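Long-range contacts in N-acetylneuraminate lyase (Fusobacterium nucleatum subsp. nucleatum ATCC 25586, PDB 5ZKA), which belongs to the dihydrodipicolinate synthetase family and folds as a TIM barrel of parallel strands surrounded by helices: residues Tyr22-Val27 with Gly60-Asn65; Asn89-Val94 with Tyr114-Ala119; Lys197-Gly202 with Leu213-Ala218. All coordinates share one frame; numbering follows the deposited sequence.

In the fold
All three interactions reach the same parallel sheet, the wall of the TIM barrel. Along the chain they come in series, each closing before the next opens. Interaction 1 joins the chain running through strand 20-24 to the loop after strand 55-58. Interaction 2 pairs strand 89-93 with strand 117-120. Interaction 3 pairs strand 200-201 with strand 217-220. The centre of interaction 1 is about 12 Å from that of interaction 2 and about 18 Å from that of interaction 3. Tyr22 touches Asn89 and Ile91 of interaction 2 and Phe200 of interaction 3. Strand 20-24 lies beside strand 217-220, so the first and last strands of the barrel meet, with Tyr22 N probably hydrogen-bonded to Ala218 O.

Interaction 1: residues Tyr22-Val27 with Gly60-Asn65; sequences YSALMV and GSTGEN
Thr62 packs against Ala24 and Met26 where the first strand of the TIM barrel leads into a loop. Thr62 itself belongs to the loop that follows strand 55-58. Its CG2 touches Ala24 O at 3.4 Å and Met26 CG at 3.7 Å. This methyl stands anti to the Thr62 backbone N. The same rotation (chi1 -58°) sets OG1 beside that N, where it meets Ala24 CB at 3.6 Å. The Met26 side chain crosses Thr62 at about a right angle. It bends at chi2 and chi3, and CE ends 3.4 Å from Thr62 O. Backbone packs on backbone next door, with Gly63 CA 3.4 Å from Leu25 O. Val27 CG2 rests more loosely near Gly63 O.

Two waters bridge the segments. One links the backbones, donating to Leu25 O at 3.1 Å and accepting from Gly60 N at 3.0 Å. The other accepts a bond from Val27 N at 2.9 Å and also reaches Thr62 O and Glu64 OE2. More acceptors lie around it than it has protons, so those bonds probably share them. Glu64 is positioned from outside the two segments. Its OE1 takes a hydrogen bond from Arg283 N, and its OE2 forms a salt bridge with Lys269, which also bonds Val27 O. Ala24 and Met26 pack on a threonine that reaches the modified residue KPI at position 178. The loop grips this residue twice: Ser61 N bonds its O2, and Thr62 OG1 its O1.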
loop_
_atom_site.group_PDB
_atom_site.type_symbol
_atom_site.label_atom_id
_atom_site.label_comp_id
_atom_site.label_asym_id
_atom_site.label_seq_id
_atom_site.Cartn_x
_atom_site.Cartn_y
_atom_site.Cartn_z
ATOM N N TYR A 22 7.587 -16.351 -8.441
ATOM C CA TYR A 22 7.015 -16.980 -9.633
ATOM C C TYR A 22 6.948 -15.972 -10.775
ATOM O O TYR A 22 6.377 -14.890 -10.611
ATOM C CB TYR A 22 5.586 -17.479 -9.376
ATOM C CG TYR A 22 5.445 -18.679 -8.473
ATOM C CD1 TYR A 22 5.785 -18.600 -7.130
ATOM C CD2 TYR A 22 4.910 -19.873 -8.951
ATOM C CE1 TYR A 22 5.649 -19.689 -6.294
ATOM C CE2 TYR A 22 4.759 -20.970 -8.119
ATOM C CZ TYR A 22 5.122 -20.864 -6.789
ATOM O OH TYR A 22 4.985 -21.932 -5.947
ATOM N N SER A 23 7.469 -16.338 -11.944
ATOM C CA SER A 23 7.197 -15.538 -13.132
ATOM C C SER A 23 5.814 -15.877 -13.668
ATOM O O SER A 23 5.482 -17.053 -13.840
ATOM C CB SER A 23 8.233 -15.804 -14.225
ATOM O OG SER A 23 9.461 -15.149 -13.939
ATOM N N ALA A 24 5.016 -14.851 -13.946
ATOM C CA ALA A 24 3.802 -15.038 -14.733
ATOM C C ALA A 24 4.256 -15.195 -16.168
ATOM O O ALA A 24 4.655 -14.224 -16.822
ATOM C CB ALA A 24 2.841 -13.866 -14.561
ATOM N N LEU A 25 4.246 -16.439 -16.630
ATOM C CA LEU A 25 4.922 -16.810 -17.859
ATOM C C LEU A 25 4.326 -16.092 -19.063
ATOM O O LEU A 25 3.124 -16.172 -19.323
ATOM C CB LEU A 25 4.833 -18.324 -18.034
ATOM C CG LEU A 25 5.586 -18.906 -19.225
ATOM C CD1 LEU A 25 7.084 -18.722 -19.008
ATOM C CD2 LEU A 25 5.232 -20.378 -19.396
ATOM N N MET A 26 5.176 -15.395 -19.808
ATOM C CA MET A 26 4.744 -14.807 -21.066
ATOM C C MET A 26 4.783 -15.842 -22.179
ATOM O O MET A 26 5.566 -16.799 -22.146
ATOM C CB MET A 26 5.631 -13.626 -21.435
ATOM C CG MET A 26 5.660 -12.575 -20.348
ATOM S SD MET A 26 5.655 -10.912 -21.011
ATOM C CE MET A 26 4.094 -10.843 -21.880
ATOM N N VAL A 27 3.939 -15.634 -23.183
ATOM C CA VAL A 27 3.757 -16.584 -24.272
ATOM C C VAL A 27 4.037 -15.861 -25.579
ATOM O O VAL A 27 3.484 -14.782 -25.808
ATOM C CB VAL A 27 2.344 -17.194 -24.292
ATOM C CG1 VAL A 27 2.192 -18.129 -25.505
ATOM C CG2 VAL A 27 2.095 -17.943 -22.996
ATOM N N GLY A 60 -1.831 -17.014 -16.773
ATOM C CA GLY A 60 -2.340 -15.818 -16.133
ATOM C C GLY A 60 -2.603 -14.690 -17.119
ATOM O O GLY A 60 -2.487 -14.837 -18.339
ATOM N N SER A 61 -2.965 -13.525 -16.562
ATOM C CA SER A 61 -3.196 -12.348 -17.395
ATOM C C SER A 61 -1.980 -12.040 -18.264
ATOM O O SER A 61 -2.121 -11.701 -19.446
ATOM C CB SER A 61 -3.532 -11.142 -16.514
ATOM O OG SER A 61 -4.535 -11.474 -15.566
ATOM N N THR A 62 -0.781 -12.181 -17.692
ATOM C CA THR A 62 0.462 -11.835 -18.377
ATOM C C THR A 62 0.706 -12.712 -19.593
ATOM O O THR A 62 1.338 -12.270 -20.563
ATOM C CB THR A 62 1.627 -11.967 -17.399
ATOM O OG1 THR A 62 1.402 -11.102 -16.275
ATOM C CG2 THR A 62 2.949 -11.615 -18.075
ATOM N N GLY A 63 0.230 -13.952 -19.563
ATOM C CA GLY A 63 0.368 -14.807 -20.723
ATOM C C GLY A 63 -0.647 -14.548 -21.808
ATOM O O GLY A 63 -0.739 -15.333 -22.755
ATOM N N GLU A 64 -1.419 -13.466 -21.687
ATOM C CA GLU A 64 -2.472 -13.117 -22.639
ATOM C C GLU A 64 -3.553 -14.199 -22.690
ATOM O O GLU A 64 -4.248 -14.379 -23.698
ATOM C CB GLU A 64 -1.879 -12.814 -24.019
ATOM C CG GLU A 64 -0.917 -11.589 -23.940
ATOM C CD GLU A 64 -0.043 -11.420 -25.167
ATOM O OE1 GLU A 64 -0.586 -11.211 -26.276
ATOM O OE2 GLU A 64 1.194 -11.513 -25.020
ATOM N N ASN A 65 -3.716 -14.886 -21.558
ATOM C CA ASN A 65 -4.619 -16.032 -21.463
ATOM C C ASN A 65 -6.042 -15.704 -21.915
ATOM O O ASN A 65 -6.679 -16.495 -22.628
ATOM C CB ASN A 65 -4.621 -16.524 -20.016
ATOM C CG ASN A 65 -5.655 -17.597 -19.769
ATOM O OD1 ASN A 65 -6.731 -17.337 -19.201
ATOM N ND2 ASN A 65 -5.329 -18.821 -20.163
HETATM O O HOH W 1 1.156 -16.426 -16.926
HETATM O O HOH W 2 2.314 -13.216 -22.922
#

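Interaction 2: residues Asn89-Val94 with Tyr114-Ala119; sequences NLIAQV and YKCLSA
Ala92 and Ser118 lie at the tight centre of a parallel strand pair in a beta-alpha-beta unit of the barrel. Ser118 N donates to Ala92 O at 2.8 Å. Ala92 N reaches Cys116 O at 3.0 Å, and Val94 N reaches Ser118 O at 2.8 Å. These last two bonds are nearly straight at hydrogen, 166° and 167°. Each of the three acceptor oxygens also receives a CA-H...O contact, from Ile91 to Cys116 O, Leu117 to Ala92 O and Gln93 to Ser118 O.

Side chains pack closely on both faces. Ile91 CG2 meets Ser118 CB at 3.7 Å on the face that carries Gln93 and Ser118. The Gln93 chain, bent at chi2 (-74°), brings OE1 to 3.4 Å from Ala119 CA. That oxygen accepts from Gly95 N and Val120 N, while NE2 donates to Gly59 O. On the face of Ala92 and Leu117, Ala92 CB makes an off-centre CH-pi contact 4.1 Å from the Tyr114 ring centroid. Leu90 CB touches the same ring at CD2, 3.8 Å away.

The backbones diverge at the start of the pair, although the Tyr114 ring still packs there. The CA atoms of Leu90 and Tyr114 are 6.4 Å apart, and a water takes the place of a direct bond. It donates to Leu90 O and accepts from Lys115 N. The exposed Lys115 side chain leads away from strand 89-93.

Helix 99-112 joins the two strands and packs on Ala92, Leu117 and Tyr114 through Val109. Helix 70-84 closes over the tyrosine, whose OH bonds Phe77 O. Strands 55-58 and 147-150 flank the pair, and Ser118 OG bonds Ile148 O and Tyr57 OH.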
loop_
_atom_site.group_PDB
_atom_site.type_symbol
_atom_site.label_atom_id
_atom_site.label_comp_id
_atom_site.label_asym_id
_atom_site.label_seq_id
_atom_site.Cartn_x
_atom_site.Cartn_y
_atom_site.Cartn_z
ATOM N N ASN A 89 8.324 -24.969 -9.216
ATOM C CA ASN A 89 6.893 -25.078 -8.952
ATOM C C ASN A 89 6.103 -24.607 -10.165
ATOM O O ASN A 89 6.518 -23.699 -10.889
ATOM C CB ASN A 89 6.483 -24.235 -7.746
ATOM C CG ASN A 89 6.975 -24.802 -6.431
ATOM O OD1 ASN A 89 6.668 -25.937 -6.074
ATOM N ND2 ASN A 89 7.750 -24.003 -5.699
ATOM N N LEU A 90 4.930 -25.206 -10.365
ATOM C CA LEU A 90 4.032 -24.787 -11.430
ATOM C C LEU A 90 2.638 -24.576 -10.868
ATOM O O LEU A 90 2.119 -25.445 -10.163
ATOM C CB LEU A 90 3.969 -25.830 -12.542
ATOM C CG LEU A 90 5.242 -26.107 -13.332
ATOM C CD1 LEU A 90 4.972 -27.235 -14.290
ATOM C CD2 LEU A 90 5.656 -24.873 -14.085
ATOM N N ILE A 91 2.030 -23.439 -11.207
ATOM C CA ILE A 91 0.624 -23.158 -10.932
ATOM C C ILE A 91 -0.070 -22.934 -12.268
ATOM O O ILE A 91 0.449 -22.207 -13.124
ATOM C CB ILE A 91 0.444 -21.926 -10.023
ATOM C CG1 ILE A 91 1.128 -22.120 -8.666
ATOM C CG2 ILE A 91 -1.073 -21.599 -9.829
ATOM C CD1 ILE A 91 1.288 -20.788 -7.883
ATOM N N ALA A 92 -1.240 -23.549 -12.449
ATOM C CA ALA A 92 -2.002 -23.398 -13.679
ATOM C C ALA A 92 -3.232 -22.551 -13.393
ATOM O O ALA A 92 -4.103 -22.961 -12.617
ATOM C CB ALA A 92 -2.408 -24.768 -14.241
ATOM N N GLN A 93 -3.302 -21.373 -14.013
ATOM C CA GLN A 93 -4.479 -20.513 -13.906
ATOM C C GLN A 93 -5.531 -20.989 -14.904
ATOM O O GLN A 93 -5.292 -20.959 -16.116
ATOM C CB GLN A 93 -4.086 -19.060 -14.169
ATOM C CG GLN A 93 -5.060 -18.016 -13.601
ATOM C CD GLN A 93 -6.337 -17.923 -14.396
ATOM O OE1 GLN A 93 -7.424 -17.817 -13.838
ATOM N NE2 GLN A 93 -6.214 -17.970 -15.711
ATOM N N VAL A 94 -6.688 -21.437 -14.406
ATOM C CA VAL A 94 -7.728 -22.016 -15.251
ATOM C C VAL A 94 -9.049 -21.254 -15.169
ATOM O O VAL A 94 -10.036 -21.675 -15.774
ATOM C CB VAL A 94 -7.952 -23.505 -14.923
ATOM C CG1 VAL A 94 -6.665 -24.307 -15.151
ATOM C CG2 VAL A 94 -8.456 -23.670 -13.497
ATOM N N TYR A 114 0.056 -30.954 -13.272
ATOM C CA TYR A 114 0.077 -29.753 -12.450
ATOM C C TYR A 114 -0.521 -30.062 -11.085
ATOM O O TYR A 114 -1.545 -30.741 -10.976
ATOM C CB TYR A 114 -0.703 -28.619 -13.111
ATOM C CG TYR A 114 -0.032 -27.958 -14.300
ATOM C CD1 TYR A 114 -0.089 -28.541 -15.566
ATOM C CD2 TYR A 114 0.629 -26.736 -14.164
ATOM C CE1 TYR A 114 0.508 -27.942 -16.659
ATOM C CE2 TYR A 114 1.220 -26.121 -15.256
ATOM C CZ TYR A 114 1.157 -26.729 -16.501
ATOM O OH TYR A 114 1.739 -26.121 -17.594
ATOM N N LYS A 115 0.132 -29.568 -10.034
ATOM C CA LYS A 115 -0.223 -29.911 -8.665
ATOM C C LYS A 115 -0.862 -28.744 -7.939
ATOM O O LYS A 115 -1.083 -28.819 -6.727
ATOM C CB LYS A 115 1.012 -30.403 -7.901
ATOM C CG LYS A 115 1.423 -31.830 -8.266
ATOM C CD LYS A 115 0.242 -32.775 -8.113
ATOM C CE LYS A 115 0.596 -34.204 -8.502
ATOM N NZ LYS A 115 1.583 -34.822 -7.569
ATOM N N CYS A 116 -1.161 -27.664 -8.652
ATOM C CA CYS A 116 -1.836 -26.536 -8.042
ATOM C C CYS A 116 -2.490 -25.725 -9.148
ATOM O O CYS A 116 -1.878 -25.494 -10.199
ATOM C CB CYS A 116 -0.865 -25.668 -7.236
ATOM S SG CYS A 116 -1.718 -24.390 -6.285
ATOM N N LEU A 117 -3.732 -25.313 -8.902
ATOM C CA LEU A 117 -4.511 -24.480 -9.803
ATOM C C LEU A 117 -4.617 -23.075 -9.240
ATOM O O LEU A 117 -4.386 -22.836 -8.055
ATOM C CB LEU A 117 -5.933 -25.028 -9.993
ATOM C CG LEU A 117 -6.124 -26.480 -10.427
ATOM C CD1 LEU A 117 -7.624 -26.785 -10.572
ATOM C CD2 LEU A 117 -5.402 -26.721 -11.725
ATOM N N SER A 118 -4.988 -22.150 -10.117
ATOM C CA SER A 118 -5.411 -20.815 -9.727
ATOM C C SER A 118 -6.605 -20.449 -10.592
ATOM O O SER A 118 -6.814 -21.026 -11.660
ATOM C CB SER A 118 -4.277 -19.790 -9.889
ATOM O OG SER A 118 -4.562 -18.593 -9.197
ATOM N N ALA A 119 -7.412 -19.497 -10.127
ATOM C CA ALA A 119 -8.567 -19.100 -10.925
ATOM C C ALA A 119 -8.939 -17.669 -10.579
ATOM O O ALA A 119 -9.210 -17.366 -9.413
ATOM C CB ALA A 119 -9.756 -20.036 -10.689
HETATM O O HOH W 3 2.508 -28.297 -10.476
#

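Interaction 3: residues Lys197-Gly202 with Leu213-Ala218; sequences KLIFAG and LGVDGA
The beta-alpha-beta unit of strand 200-201, helix 207-212 and strand 217-220 brings Ile199 and Asp216 together just before the two strands enter the barrel wall. Asp216 binds Ile199 twice. Its OD2 accepts from Ile199 N at 2.8 Å through the anti lone pair, the one turned away from OD1. Its own N donates to Ile199 O at 2.7 Å. The carboxylate reaches back along segment 197-202 because CG is anti to the carbonyl carbon (chi1 -59°). Leu198 CD2 packs against Asp216 CB at 3.8 Å.

Further on, Ala201 N donates to Gly217 O at 3.0 Å, next to the parallel bridge of Ala201 with Ala218. The side chains of Ile199 and Val215 cross at about a right angle, with CG2 of Ile199 3.8 Å from CG1 of Val215. The Phe200 ring turns its edge to the Gly217-Ala218 peptide, with CD1 3.6 Å from Gly217 C.

Asp216 OD2 serves two donors, the backbone N-H of Ile199 and Arg191 from helix 184-193, which forms a salt bridge with it. Arg191 also bonds the carbonyl oxygens of Lys197 and Gly214. Its charge would probably favour an ionised carboxylate and offset the closeness of Lys197 O.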
loop_
_atom_site.group_PDB
_atom_site.type_symbol
_atom_site.label_atom_id
_atom_site.label_comp_id
_atom_site.label_asym_id
_atom_site.label_seq_id
_atom_site.Cartn_x
_atom_site.Cartn_y
_atom_site.Cartn_z
ATOM N N LYS A 197 -2.288 -20.129 5.408
ATOM C CA LYS A 197 -2.493 -20.051 3.967
ATOM C C LYS A 197 -1.335 -19.309 3.305
ATOM O O LYS A 197 -0.608 -18.542 3.946
ATOM C CB LYS A 197 -3.824 -19.355 3.641
ATOM C CG LYS A 197 -5.048 -20.015 4.274
ATOM C CD LYS A 197 -5.471 -21.305 3.561
ATOM C CE LYS A 197 -6.596 -22.002 4.318
ATOM N NZ LYS A 197 -7.154 -23.188 3.582
ATOM N N LEU A 198 -1.163 -19.552 2.007
ATOM C CA LEU A 198 -0.135 -18.863 1.235
ATOM C C LEU A 198 -0.677 -17.542 0.720
ATOM O O LEU A 198 -1.788 -17.478 0.200
ATOM C CB LEU A 198 0.314 -19.710 0.043
ATOM C CG LEU A 198 0.926 -21.062 0.401
ATOM C CD1 LEU A 198 0.804 -21.998 -0.781
ATOM C CD2 LEU A 198 2.391 -20.859 0.772
ATOM N N ILE A 199 0.121 -16.485 0.829
ATOM C CA ILE A 199 -0.216 -15.215 0.204
ATOM C C ILE A 199 0.914 -14.842 -0.742
ATOM O O ILE A 199 2.066 -14.715 -0.316
ATOM C CB ILE A 199 -0.425 -14.100 1.231
ATOM C CG1 ILE A 199 -1.458 -14.512 2.272
ATOM C CG2 ILE A 199 -0.812 -12.811 0.501
ATOM C CD1 ILE A 199 -1.550 -13.518 3.417
ATOM N N PHE A 200 0.577 -14.641 -2.013
ATOM C CA PHE A 200 1.524 -14.216 -3.034
ATOM C C PHE A 200 1.250 -12.778 -3.442
ATOM O O PHE A 200 0.136 -12.449 -3.856
ATOM C CB PHE A 200 1.432 -15.122 -4.257
ATOM C CG PHE A 200 1.875 -16.517 -3.983
ATOM C CD1 PHE A 200 3.228 -16.823 -3.913
ATOM C CD2 PHE A 200 0.947 -17.517 -3.750
ATOM C CE1 PHE A 200 3.643 -18.109 -3.645
ATOM C CE2 PHE A 200 1.361 -18.801 -3.479
ATOM C CZ PHE A 200 2.714 -19.096 -3.428
ATOM N N ALA A 201 2.279 -11.937 -3.391
ATOM C CA ALA A 201 2.128 -10.569 -3.862
ATOM C C ALA A 201 2.022 -10.539 -5.379
ATOM O O ALA A 201 2.804 -11.192 -6.072
ATOM C CB ALA A 201 3.315 -9.715 -3.403
ATOM N N GLY A 202 1.086 -9.741 -5.896
ATOM C CA GLY A 202 0.891 -9.639 -7.330
ATOM C C GLY A 202 1.376 -8.344 -7.955
ATOM O O GLY A 202 1.247 -8.147 -9.165
ATOM N N LEU A 213 5.186 -7.631 5.424
ATOM C CA LEU A 213 3.894 -8.076 5.945
ATOM C C LEU A 213 3.727 -9.592 5.867
ATOM O O LEU A 213 2.631 -10.098 6.116
ATOM C CB LEU A 213 2.744 -7.402 5.189
ATOM C CG LEU A 213 2.560 -5.904 5.475
ATOM C CD1 LEU A 213 1.384 -5.355 4.685
ATOM C CD2 LEU A 213 2.322 -5.661 6.970
ATOM N N GLY A 214 4.783 -10.324 5.505
ATOM C CA GLY A 214 4.787 -11.768 5.631
ATOM C C GLY A 214 4.224 -12.554 4.466
ATOM O O GLY A 214 3.858 -13.721 4.659
ATOM N N VAL A 215 4.158 -11.981 3.259
ATOM C CA VAL A 215 3.725 -12.801 2.117
ATOM C C VAL A 215 4.724 -13.950 1.907
ATOM O O VAL A 215 5.884 -13.894 2.330
ATOM C CB VAL A 215 3.554 -11.993 0.818
ATOM C CG1 VAL A 215 2.464 -10.944 0.962
ATOM C CG2 VAL A 215 4.868 -11.354 0.401
ATOM N N ASP A 216 4.235 -15.025 1.293
ATOM C CA ASP A 216 5.014 -16.245 1.100
ATOM C C ASP A 216 5.749 -16.257 -0.222
ATOM O O ASP A 216 6.526 -17.182 -0.484
ATOM C CB ASP A 216 4.090 -17.455 1.211
ATOM C CG ASP A 216 3.397 -17.506 2.555
ATOM O OD1 ASP A 216 4.042 -17.957 3.523
ATOM O OD2 ASP A 216 2.230 -17.062 2.654
ATOM N N GLY A 217 5.537 -15.236 -1.038
ATOM C CA GLY A 217 6.177 -15.163 -2.333
ATOM C C GLY A 217 5.521 -14.085 -3.161
ATOM O O GLY A 217 4.831 -13.208 -2.631
ATOM N N ALA A 218 5.733 -14.172 -4.469
ATOM C CA ALA A 218 5.219 -13.167 -5.385
ATOM C C ALA A 218 5.060 -13.798 -6.756
ATOM O O ALA A 218 5.814 -14.696 -7.125
ATOM C CB ALA A 218 6.155 -11.950 -5.470
#